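Local structure of glutamine synthetase (Streptomyces coelicolor, 4BAX) at residues K5-W10 with D74-C79; L20-K25 with A200-Y205; K60-C65 with L78-D83; P66-G71 with L159-K164. The protein belongs to the glutamine synthetase family of oligomeric enzymes, each chain joining an N-terminal beta-grasp domain to a larger catalytic domain. All coordinates share one frame; numbering follows the deposited sequence.

Following the chain from the N terminus, residues 5-10 pair with 74-79 in interaction 1, which closes a loop of 63 residues and forms the parallel centre of the N-terminal sheet. Interaction 3 closes the short hairpin between 60-65 and 78-83, ending on the same strand, with Leu78 and Cys79 shared. Interaction 2, from 20-25 to 200-205, makes the widest loop and crosses interaction 1; interactions 3 and 4 both nest within it. Interaction 4, from 66-71 to 159-164, starts inside the hairpin and so crosses interactions 1 and 3. Thus interactions 1 and 3 build the sheet, whereas 2 and 4 tie it to helices of the catalytic part.

Interaction 1. Residues K5-W10 with D74-C79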
# COMPACT_ATOMS: atom_id res chain seq x y z
N LYS A 5 5.82 18.76 38.98
CA LYS A 5 4.55 18.31 38.45
C LYS A 5 3.95 17.23 39.34
O LYS A 5 4.66 16.32 39.81
CB LYS A 5 4.75 17.78 37.04
CG LYS A 5 5.14 18.87 36.05
CD LYS A 5 5.23 18.29 34.65
CE LYS A 5 6.63 17.93 34.27
NZ LYS A 5 7.21 19.05 33.52
N ALA A 6 2.65 17.36 39.60
CA ALA A 6 1.90 16.36 40.36
C ALA A 6 0.73 15.85 39.52
O ALA A 6 -0.13 16.62 39.08
CB ALA A 6 1.40 16.96 41.66
N GLU A 7 0.70 14.54 39.30
CA GLU A 7 -0.40 13.94 38.54
C GLU A 7 -1.47 13.40 39.47
O GLU A 7 -1.27 12.39 40.16
CB GLU A 7 0.12 12.82 37.64
CG GLU A 7 -0.89 12.33 36.59
CD GLU A 7 -1.07 13.28 35.40
OE1 GLU A 7 -0.38 14.31 35.32
OE2 GLU A 7 -1.95 13.01 34.56
N TYR A 8 -2.62 14.07 39.46
CA TYR A 8 -3.72 13.70 40.33
C TYR A 8 -4.56 12.67 39.62
O TYR A 8 -5.07 12.91 38.53
CB TYR A 8 -4.58 14.91 40.69
CG TYR A 8 -4.05 15.74 41.84
CD1 TYR A 8 -2.72 16.18 41.86
CD2 TYR A 8 -4.87 16.13 42.89
CE1 TYR A 8 -2.24 16.97 42.90
CE2 TYR A 8 -4.38 16.92 43.95
CZ TYR A 8 -3.07 17.33 43.94
OH TYR A 8 -2.59 18.12 44.99
N ILE A 9 -4.67 11.50 40.24
CA ILE A 9 -5.33 10.35 39.67
C ILE A 9 -6.52 10.00 40.54
O ILE A 9 -6.41 9.99 41.78
CB ILE A 9 -4.34 9.15 39.54
CG1 ILE A 9 -3.23 9.50 38.53
CG2 ILE A 9 -5.02 7.85 39.13
CD1 ILE A 9 -1.88 8.75 38.73
N TRP A 10 -7.66 9.73 39.91
CA TRP A 10 -8.80 9.30 40.70
C TRP A 10 -9.64 8.29 39.93
O TRP A 10 -9.36 8.03 38.76
CB TRP A 10 -9.64 10.48 41.21
CG TRP A 10 -10.48 11.18 40.17
CD1 TRP A 10 -11.81 10.97 39.92
CD2 TRP A 10 -10.06 12.21 39.26
NE1 TRP A 10 -12.24 11.81 38.91
CE2 TRP A 10 -11.19 12.58 38.49
CE3 TRP A 10 -8.84 12.85 39.01
CZ2 TRP A 10 -11.14 13.56 37.49
CZ3 TRP A 10 -8.79 13.83 38.01
CH2 TRP A 10 -9.93 14.18 37.27
N ASP A 74 9.00 14.93 39.90
CA ASP A 74 7.57 14.82 39.62
C ASP A 74 6.92 13.62 40.30
O ASP A 74 7.58 12.60 40.57
CB ASP A 74 7.38 14.77 38.12
CG ASP A 74 7.93 16.01 37.43
OD1 ASP A 74 8.06 17.07 38.09
OD2 ASP A 74 8.22 15.93 36.22
N ILE A 75 5.63 13.75 40.63
CA ILE A 75 4.96 12.72 41.44
C ILE A 75 3.55 12.38 40.95
O ILE A 75 2.89 13.18 40.27
CB ILE A 75 4.88 13.15 42.93
CG1 ILE A 75 4.25 14.53 43.04
CG2 ILE A 75 6.26 13.10 43.60
CD1 ILE A 75 3.27 14.66 44.16
N LEU A 76 3.07 11.21 41.36
CA LEU A 76 1.69 10.80 41.12
C LEU A 76 0.92 10.93 42.42
O LEU A 76 1.41 10.55 43.48
CB LEU A 76 1.62 9.37 40.62
CG LEU A 76 2.57 9.09 39.47
CD1 LEU A 76 2.61 7.59 39.27
CD2 LEU A 76 2.15 9.86 38.21
N VAL A 77 -0.27 11.51 42.34
CA VAL A 77 -1.09 11.67 43.52
C VAL A 77 -2.44 10.99 43.34
O VAL A 77 -3.31 11.49 42.62
CB VAL A 77 -1.33 13.17 43.85
CG1 VAL A 77 -1.80 13.32 45.27
CG2 VAL A 77 -0.07 13.98 43.66
N LEU A 78 -2.61 9.85 44.01
CA LEU A 78 -3.90 9.16 43.99
C LEU A 78 -4.85 9.80 45.01
O LEU A 78 -4.49 9.93 46.17
CB LEU A 78 -3.71 7.67 44.29
CG LEU A 78 -4.98 6.83 44.31
CD1 LEU A 78 -5.62 6.72 42.92
CD2 LEU A 78 -4.69 5.46 44.90
N CYS A 79 -6.08 10.10 44.58
CA CYS A 79 -7.04 10.83 45.43
C CYS A 79 -8.32 10.05 45.63
O CYS A 79 -8.63 9.12 44.89
CB CYS A 79 -7.41 12.19 44.82
SG CYS A 79 -6.06 13.34 44.49
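Lys5 and Asp74 meet just before a parallel ladder that runs from Ala6-Ile75 to Ile9-Leu78. In its backbone part Lys5 O accepts from Ile75 N, and Val77 N reaches Glu7 O at 2.6 Å. Glu7 and Ile9 each bond through N and O to the two residues flanking their partner, Glu7 to Ile75 and Val77, Ile9 to Val77 and Cys79, which is the parallel pattern; the short strand axes are inclined at 27°.

Polar side-chain contact is confined to the start: Asp74 OD1 takes Lys5 N at 2.9 Å, the N-H coming from above the carboxylate plane. Lys5 NZ stays 4.2 Å from Asp74 OD2, too far for a salt bridge, and forms one with Glu160 of a neighbouring subunit.

The apolar contacts divide by face. Beside Ala6, the Tyr8 ring takes Val77 CB over one face, a CH-pi contact with CB 4.2 Å from the ring centroid. Cys79 SG approaches the same ring obliquely, 3.4 Å from Tyr8 CD2. With CG beside its backbone N (chi1 -83°), Tyr8 lies alongside Val77, pointing the same way. Opposite, Ile9 CD1 reaches Leu76 CB at 4.0 Å, while Ile9 CG2 meets Leu78 CD1.

Strands 20-28 and 56-66 flank this central pair, and Trp202 of helix 190-210 packs on the face bearing Glu7, Ile9 and Leu76.

Interaction 2. Residues L20-K25 with A200-Y205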
# COMPACT_ATOMS: atom_id res chain seq x y z
N LEU A 20 -10.33 5.19 35.59
CA LEU A 20 -9.31 6.11 36.06
C LEU A 20 -9.40 7.46 35.33
O LEU A 20 -9.72 7.51 34.15
CB LEU A 20 -7.92 5.52 35.91
CG LEU A 20 -7.62 4.38 36.86
CD1 LEU A 20 -6.64 3.45 36.18
CD2 LEU A 20 -7.07 4.92 38.19
N ARG A 21 -9.19 8.54 36.07
CA ARG A 21 -9.07 9.87 35.49
C ARG A 21 -7.81 10.55 36.05
O ARG A 21 -7.33 10.24 37.16
CB ARG A 21 -10.32 10.73 35.76
CG ARG A 21 -11.62 10.04 35.43
CD ARG A 21 -11.88 9.98 33.93
NE ARG A 21 -13.17 9.37 33.67
CZ ARG A 21 -13.89 9.62 32.58
NH1 ARG A 21 -13.43 10.49 31.67
NH2 ARG A 21 -15.06 9.03 32.40
N SER A 22 -7.25 11.45 35.25
CA SER A 22 -6.07 12.16 35.69
C SER A 22 -5.91 13.53 35.05
O SER A 22 -6.38 13.77 33.93
CB SER A 22 -4.82 11.30 35.51
OG SER A 22 -4.20 11.58 34.27
N LYS A 23 -5.34 14.44 35.84
CA LYS A 23 -4.81 15.71 35.35
C LYS A 23 -3.57 16.17 36.12
O LYS A 23 -3.29 15.71 37.24
CB LYS A 23 -5.88 16.80 35.30
CG LYS A 23 -6.77 16.88 36.48
CD LYS A 23 -7.72 18.04 36.32
CE LYS A 23 -8.67 18.08 37.49
NZ LYS A 23 -8.95 19.48 37.93
N THR A 24 -2.87 17.12 35.51
CA THR A 24 -1.60 17.63 36.01
C THR A 24 -1.73 18.94 36.73
O THR A 24 -2.36 19.89 36.22
CB THR A 24 -0.59 17.84 34.86
OG1 THR A 24 -0.54 16.67 34.02
CG2 THR A 24 0.80 18.20 35.40
N LYS A 25 -1.10 19.00 37.89
CA LYS A 25 -1.05 20.22 38.67
C LYS A 25 0.41 20.65 38.77
O LYS A 25 1.31 19.83 39.05
CB LYS A 25 -1.62 19.96 40.07
CG LYS A 25 -1.78 21.17 40.97
CD LYS A 25 -2.67 20.77 42.16
CE LYS A 25 -3.10 21.98 43.00
NZ LYS A 25 -4.47 22.47 42.58
N ALA A 200 -0.77 1.16 39.71
CA ALA A 200 -0.13 0.24 38.79
C ALA A 200 -0.98 0.05 37.50
O ALA A 200 -0.42 -0.05 36.39
CB ALA A 200 0.17 -1.10 39.48
N ARG A 201 -2.31 0.03 37.64
CA ARG A 201 -3.20 -0.02 36.48
C ARG A 201 -3.02 1.25 35.66
O ARG A 201 -2.90 1.22 34.43
CB ARG A 201 -4.67 -0.15 36.89
CG ARG A 201 -5.12 -1.58 37.21
CD ARG A 201 -6.28 -1.56 38.24
NE ARG A 201 -6.85 -2.89 38.47
CZ ARG A 201 -8.14 -3.16 38.69
NH1 ARG A 201 -9.05 -2.18 38.73
NH2 ARG A 201 -8.52 -4.42 38.89
N TRP A 202 -3.01 2.37 36.36
CA TRP A 202 -2.89 3.64 35.68
C TRP A 202 -1.56 3.65 34.91
O TRP A 202 -1.50 4.12 33.77
CB TRP A 202 -3.00 4.83 36.65
CG TRP A 202 -2.95 6.15 35.94
CD1 TRP A 202 -4.03 6.85 35.45
CD2 TRP A 202 -1.78 6.94 35.63
NE1 TRP A 202 -3.60 8.02 34.84
CE2 TRP A 202 -2.23 8.09 34.94
CE3 TRP A 202 -0.41 6.77 35.84
CZ2 TRP A 202 -1.35 9.08 34.49
CZ3 TRP A 202 0.45 7.75 35.39
CH2 TRP A 202 -0.02 8.89 34.73
N LEU A 203 -0.51 3.10 35.53
CA LEU A 203 0.80 3.03 34.89
C LEU A 203 0.81 2.11 33.66
O LEU A 203 1.55 2.37 32.69
CB LEU A 203 1.85 2.59 35.90
CG LEU A 203 2.35 3.66 36.87
CD1 LEU A 203 3.21 3.01 37.96
CD2 LEU A 203 3.14 4.74 36.15
N LEU A 204 0.01 1.04 33.68
CA LEU A 204 -0.04 0.13 32.53
C LEU A 204 -0.65 0.79 31.29
O LEU A 204 -0.03 0.82 30.22
CB LEU A 204 -0.79 -1.15 32.89
CG LEU A 204 -0.94 -2.14 31.71
CD1 LEU A 204 0.38 -2.79 31.24
CD2 LEU A 204 -1.99 -3.20 32.05
N TYR A 205 -1.82 1.40 31.48
CA TYR A 205 -2.53 2.07 30.40
C TYR A 205 -1.66 3.17 29.86
O TYR A 205 -1.51 3.34 28.65
CB TYR A 205 -3.79 2.73 30.93
CG TYR A 205 -4.86 1.81 31.44
CD1 TYR A 205 -5.32 0.73 30.70
CD2 TYR A 205 -5.45 2.07 32.67
CE1 TYR A 205 -6.33 -0.09 31.21
CE2 TYR A 205 -6.45 1.27 33.17
CZ TYR A 205 -6.89 0.20 32.45
OH TYR A 205 -7.90 -0.58 32.99
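Leu20 and Ser22 project from the strand onto Trp202 and Tyr205 of the helix, and the first shell of contacts is entirely van der Waals. One branch of Leu20 does most of the touching: CD1 lies 3.7 Å from Tyr205 CE2, at the edge of that ring and in its plane, and 3.8 Å from Trp202 CA. The same methyl therefore sits against the helix backbone and touches two side chains about one turn apart, with Arg201 CB a little farther off. Leu20 and Tyr205 cross at about a right angle. Leu20 CB approaches the indole near its plane, 4.1 Å from Trp202 CD1.

Two residues on, Ser22 CB comes obliquely to the indole, 3.6 Å from Trp202 NE1. No hydrogen bond spans the contact: Ser22 OG is bonded to Glu7, on the adjoining strand, which fixes where the hydroxyl points.

Moving outward, Trp202 swings its indole toward the sheet because CG is anti to the backbone N (chi1 -177°). Ile9 packs on the indole from strand 3-11, and Val144 of a neighbouring subunit also touches it. Arg201 turns its chain away from the strand, to bond Val321 O and Gln115.

The short axes pass 9.9 Å apart at 75°, so residues 200-205 run steeply across residues 20-25. The contact is an interface between the two regions, packing the outer strand of the beta-grasp sheet on a helix of the catalytic part. Strand 20-28 lies beside strand 3-11; at Thr24 it pairs antiparallel with a strand of the neighbouring subunit, and the sheet continues through the interface.

Interaction 3. Residues K60-C65 with L78-D83; sequences KPVFSC and LCEVLD
Two residues, Val62 and Phe63, stand opposite one, Leu78, which defines a classic beta bulge in this antiparallel hairpin. The extra residue is Val62, whose psi of -21° departs from extended strand geometry, and the register shifts by one between the Pro61-Cys79 and Phe63-Leu78 pairs. Both N-H groups on the bulge converge on Leu78 O: Val62 N at 2.8 Å and Phe63 N at 3.3 Å, each in the carbonyl plane.

The Val62 CG1 methyl is the bump, and it rests against the CB-CG stem of Glu80, 3.8 Å from Glu80 CG, the two side chains crossing at about a right angle. Lys60 runs alongside Glu80, and Lys60 CD touches both Glu80 OE2 at 3.4 Å and Leu82 CD1 at 3.7 Å. Near the bulge, Phe63 CB lies 4.2 Å from Leu78 CB, which faces the ring's edge near its plane, while Cys79 SG lies on the other face, 3.8 Å from Pro61 N.

Chemically, the pairing rests on backbone bonds, including the two between Lys60 and Glu80. The charged ends probably add little: Lys60 NZ stays 5.5 Å from Glu80 OE2, and Glu80 OE1 is bonded to Asn92 instead, so only a weak electrostatic pull would be expected.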
# COMPACT_ATOMS: atom_id res chain seq x y z
N LYS A 60 -9.06 14.50 47.15
CA LYS A 60 -8.29 14.46 48.36
C LYS A 60 -7.21 13.39 48.25
O LYS A 60 -7.53 12.21 48.15
CB LYS A 60 -9.20 14.16 49.55
CG LYS A 60 -8.52 14.19 50.88
CD LYS A 60 -9.50 13.66 51.91
CE LYS A 60 -8.88 13.61 53.30
NZ LYS A 60 -8.44 15.00 53.64
N PRO A 61 -5.92 13.80 48.28
CA PRO A 61 -4.77 12.89 48.16
C PRO A 61 -4.80 11.82 49.26
O PRO A 61 -5.09 12.15 50.41
CB PRO A 61 -3.56 13.81 48.38
CG PRO A 61 -4.05 15.19 48.01
CD PRO A 61 -5.53 15.22 48.18
N VAL A 62 -4.59 10.56 48.90
CA VAL A 62 -4.54 9.50 49.91
C VAL A 62 -3.23 8.73 49.79
O VAL A 62 -2.82 8.02 50.72
CB VAL A 62 -5.76 8.54 49.81
CG1 VAL A 62 -7.05 9.33 49.99
CG2 VAL A 62 -5.77 7.79 48.48
N PHE A 63 -2.61 8.82 48.62
CA PHE A 63 -1.37 8.11 48.35
C PHE A 63 -0.58 8.89 47.30
O PHE A 63 -1.18 9.46 46.39
CB PHE A 63 -1.66 6.70 47.86
CG PHE A 63 -0.43 5.93 47.44
CD1 PHE A 63 0.29 5.20 48.39
CD2 PHE A 63 0.01 5.92 46.12
CE1 PHE A 63 1.43 4.48 48.03
CE2 PHE A 63 1.15 5.20 45.75
CZ PHE A 63 1.86 4.48 46.70
N SER A 64 0.75 8.87 47.41
CA SER A 64 1.62 9.55 46.43
C SER A 64 2.93 8.78 46.24
O SER A 64 3.39 8.08 47.14
CB SER A 64 1.91 11.00 46.82
OG SER A 64 2.83 11.06 47.91
N CYS A 65 3.51 8.92 45.05
CA CYS A 65 4.73 8.22 44.73
C CYS A 65 5.42 8.99 43.61
O CYS A 65 4.79 9.85 42.97
CB CYS A 65 4.42 6.79 44.30
SG CYS A 65 3.38 6.72 42.88
N LEU A 78 -2.61 9.85 44.01
CA LEU A 78 -3.90 9.16 43.99
C LEU A 78 -4.85 9.80 45.01
O LEU A 78 -4.49 9.93 46.17
CB LEU A 78 -3.71 7.67 44.29
CG LEU A 78 -4.98 6.83 44.31
CD1 LEU A 78 -5.62 6.72 42.92
CD2 LEU A 78 -4.69 5.46 44.90
N CYS A 79 -6.08 10.10 44.58
CA CYS A 79 -7.04 10.83 45.43
C CYS A 79 -8.32 10.05 45.63
O CYS A 79 -8.63 9.12 44.89
CB CYS A 79 -7.41 12.19 44.82
SG CYS A 79 -6.06 13.34 44.49
N GLU A 80 -9.05 10.42 46.67
CA GLU A 80 -10.41 9.92 46.80
C GLU A 80 -11.30 11.10 46.48
O GLU A 80 -10.88 12.26 46.58
CB GLU A 80 -10.68 9.35 48.20
CG GLU A 80 -10.68 10.40 49.31
CD GLU A 80 -10.99 9.81 50.68
OE1 GLU A 80 -11.31 8.60 50.73
OE2 GLU A 80 -10.90 10.54 51.70
N VAL A 81 -12.55 10.80 46.13
CA VAL A 81 -13.46 11.83 45.65
C VAL A 81 -14.44 12.18 46.75
O VAL A 81 -15.07 11.29 47.36
CB VAL A 81 -14.20 11.38 44.36
CG1 VAL A 81 -15.10 12.49 43.83
CG2 VAL A 81 -13.19 10.98 43.29
N LEU A 82 -14.58 13.48 47.00
CA LEU A 82 -15.46 13.94 48.05
C LEU A 82 -16.49 14.89 47.49
O LEU A 82 -16.25 15.56 46.47
CB LEU A 82 -14.67 14.67 49.12
CG LEU A 82 -13.47 13.92 49.68
CD1 LEU A 82 -12.86 14.78 50.77
CD2 LEU A 82 -13.84 12.52 50.18
N ASP A 83 -17.61 14.99 48.20
CA ASP A 83 -18.62 16.00 47.93
C ASP A 83 -18.04 17.31 48.43
O ASP A 83 -17.04 17.30 49.15
CB ASP A 83 -19.91 15.66 48.68
CG ASP A 83 -20.80 14.64 47.94
OD1 ASP A 83 -20.85 14.67 46.68
OD2 ASP A 83 -21.48 13.81 48.61

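Interaction 4. Residues P66-G71 with L159-K164; sequences PDPIRG and LENCLK
Pro68 and Ile69, the residues that meet Asn161 across this contact, sit in a turn gripped by one oxygen, Asp67 OD1. That atom accepts from Arg70 N at 3.1 Å, nearly straight at 174° and from above the carboxylate plane, and it takes a second, weak bond from Ile69 N. Asp67 O also receives Gly71 N at 2.8 Å, which closes the turn through the backbone.

Held this way, the Pro68 ring presents its CB and CG edge to the helix. Its CB rests against Asn161 O and lies 3.7 Å from Asn161 OD1, the two side chains crossing at about a right angle. Pro68 CB also packs on Lys164 CB at 4.0 Å, so the ring rests against two residues about one helical turn apart. Lys164, bent at three successive torsions, curls back to bring CE to 3.9 Å from Pro68 O. Ile69 CG1 touches Asn161 ND2 from across, at 3.9 Å, while Pro66 CG reaches the backbone O of Lys164 at the far end.

No hydrogen bond joins the segments. Asn161 ND2 is bonded to Thr207 OG1 instead, on helix 190-210, where Leu203 also packs on Pro68. Arg70 points the other way, to Glu7 and Thr24 of its own chain and to Glu156 of a neighbouring subunit.

The Asp67 turn is an Asx motif: an aspartate carboxylate accepts the N-H three residues on, ahead of residues 68-70 with helical torsions. Here it shapes the connection between strands 56-66 and 75-82 of the beta-grasp region, where that connection leans on the C-terminal turn of helix 152-164.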
# COMPACT_ATOMS: atom_id res chain seq x y z
N PRO A 66 6.68 8.64 43.31
CA PRO A 66 7.34 9.29 42.17
C PRO A 66 6.68 8.98 40.84
O PRO A 66 6.16 7.88 40.66
CB PRO A 66 8.75 8.69 42.21
CG PRO A 66 8.94 8.23 43.63
CD PRO A 66 7.59 7.73 44.03
N ASP A 67 6.69 9.96 39.93
CA ASP A 67 6.26 9.77 38.55
C ASP A 67 7.44 9.22 37.77
O ASP A 67 8.37 9.95 37.46
CB ASP A 67 5.81 11.12 37.97
CG ASP A 67 5.13 10.99 36.61
OD1 ASP A 67 5.44 10.04 35.87
OD2 ASP A 67 4.28 11.85 36.28
N PRO A 68 7.38 7.92 37.43
CA PRO A 68 8.44 7.17 36.74
C PRO A 68 8.61 7.55 35.27
O PRO A 68 9.69 7.38 34.68
CB PRO A 68 7.96 5.72 36.88
CG PRO A 68 6.47 5.83 36.92
CD PRO A 68 6.19 7.09 37.69
N ILE A 69 7.52 8.00 34.66
CA ILE A 69 7.54 8.44 33.27
C ILE A 69 8.14 9.84 33.10
O ILE A 69 9.03 10.06 32.28
CB ILE A 69 6.14 8.37 32.66
CG1 ILE A 69 5.67 6.91 32.68
CG2 ILE A 69 6.16 8.90 31.25
CD1 ILE A 69 4.26 6.73 32.26
N ARG A 70 7.62 10.78 33.86
CA ARG A 70 8.13 12.13 33.84
C ARG A 70 9.53 12.22 34.45
O ARG A 70 10.36 12.99 33.98
CB ARG A 70 7.18 13.08 34.55
CG ARG A 70 6.19 13.73 33.62
CD ARG A 70 5.00 14.24 34.38
NE ARG A 70 4.01 14.82 33.49
CZ ARG A 70 2.81 15.22 33.90
NH1 ARG A 70 2.45 15.10 35.18
NH2 ARG A 70 1.96 15.74 33.02
N GLY A 71 9.76 11.44 35.50
CA GLY A 71 11.06 11.44 36.15
C GLY A 71 11.29 12.65 37.05
O GLY A 71 10.35 13.39 37.37
N LEU A 159 6.83 -2.73 34.25
CA LEU A 159 7.41 -3.29 35.48
C LEU A 159 8.49 -2.36 36.05
O LEU A 159 8.50 -2.08 37.26
CB LEU A 159 7.94 -4.70 35.24
CG LEU A 159 8.81 -5.30 36.34
CD1 LEU A 159 7.97 -5.64 37.56
CD2 LEU A 159 9.53 -6.51 35.82
N GLU A 160 9.37 -1.87 35.18
CA GLU A 160 10.41 -0.93 35.59
C GLU A 160 9.77 0.36 36.12
O GLU A 160 10.18 0.91 37.13
CB GLU A 160 11.38 -0.65 34.44
CG GLU A 160 12.55 0.29 34.79
CD GLU A 160 13.50 -0.30 35.87
OE1 GLU A 160 13.28 -1.44 36.34
OE2 GLU A 160 14.49 0.37 36.25
N ASN A 161 8.68 0.78 35.47
CA ASN A 161 7.97 1.97 35.91
C ASN A 161 7.33 1.78 37.30
O ASN A 161 7.40 2.70 38.13
CB ASN A 161 6.91 2.35 34.88
CG ASN A 161 7.49 3.15 33.73
OD1 ASN A 161 8.58 3.70 33.85
ND2 ASN A 161 6.77 3.22 32.61
N CYS A 162 6.74 0.61 37.56
CA CYS A 162 6.12 0.31 38.86
C CYS A 162 7.18 0.31 39.99
O CYS A 162 6.95 0.82 41.10
CB CYS A 162 5.40 -1.04 38.80
SG CYS A 162 3.79 -0.99 37.87
N LEU A 163 8.35 -0.28 39.71
CA LEU A 163 9.43 -0.34 40.69
C LEU A 163 10.06 1.03 41.00
O LEU A 163 10.32 1.36 42.16
CB LEU A 163 10.51 -1.34 40.25
CG LEU A 163 9.98 -2.79 40.18
CD1 LEU A 163 10.96 -3.78 39.56
CD2 LEU A 163 9.58 -3.27 41.56
N LYS A 164 10.23 1.85 39.96
CA LYS A 164 10.74 3.20 40.13
C LYS A 164 9.75 4.01 40.95
O LYS A 164 10.14 4.87 41.74
CB LYS A 164 10.95 3.86 38.76
CG LYS A 164 12.41 4.01 38.39
CD LYS A 164 12.64 3.53 36.97
CE LYS A 164 12.00 4.44 35.94
NZ LYS A 164 13.03 4.87 34.94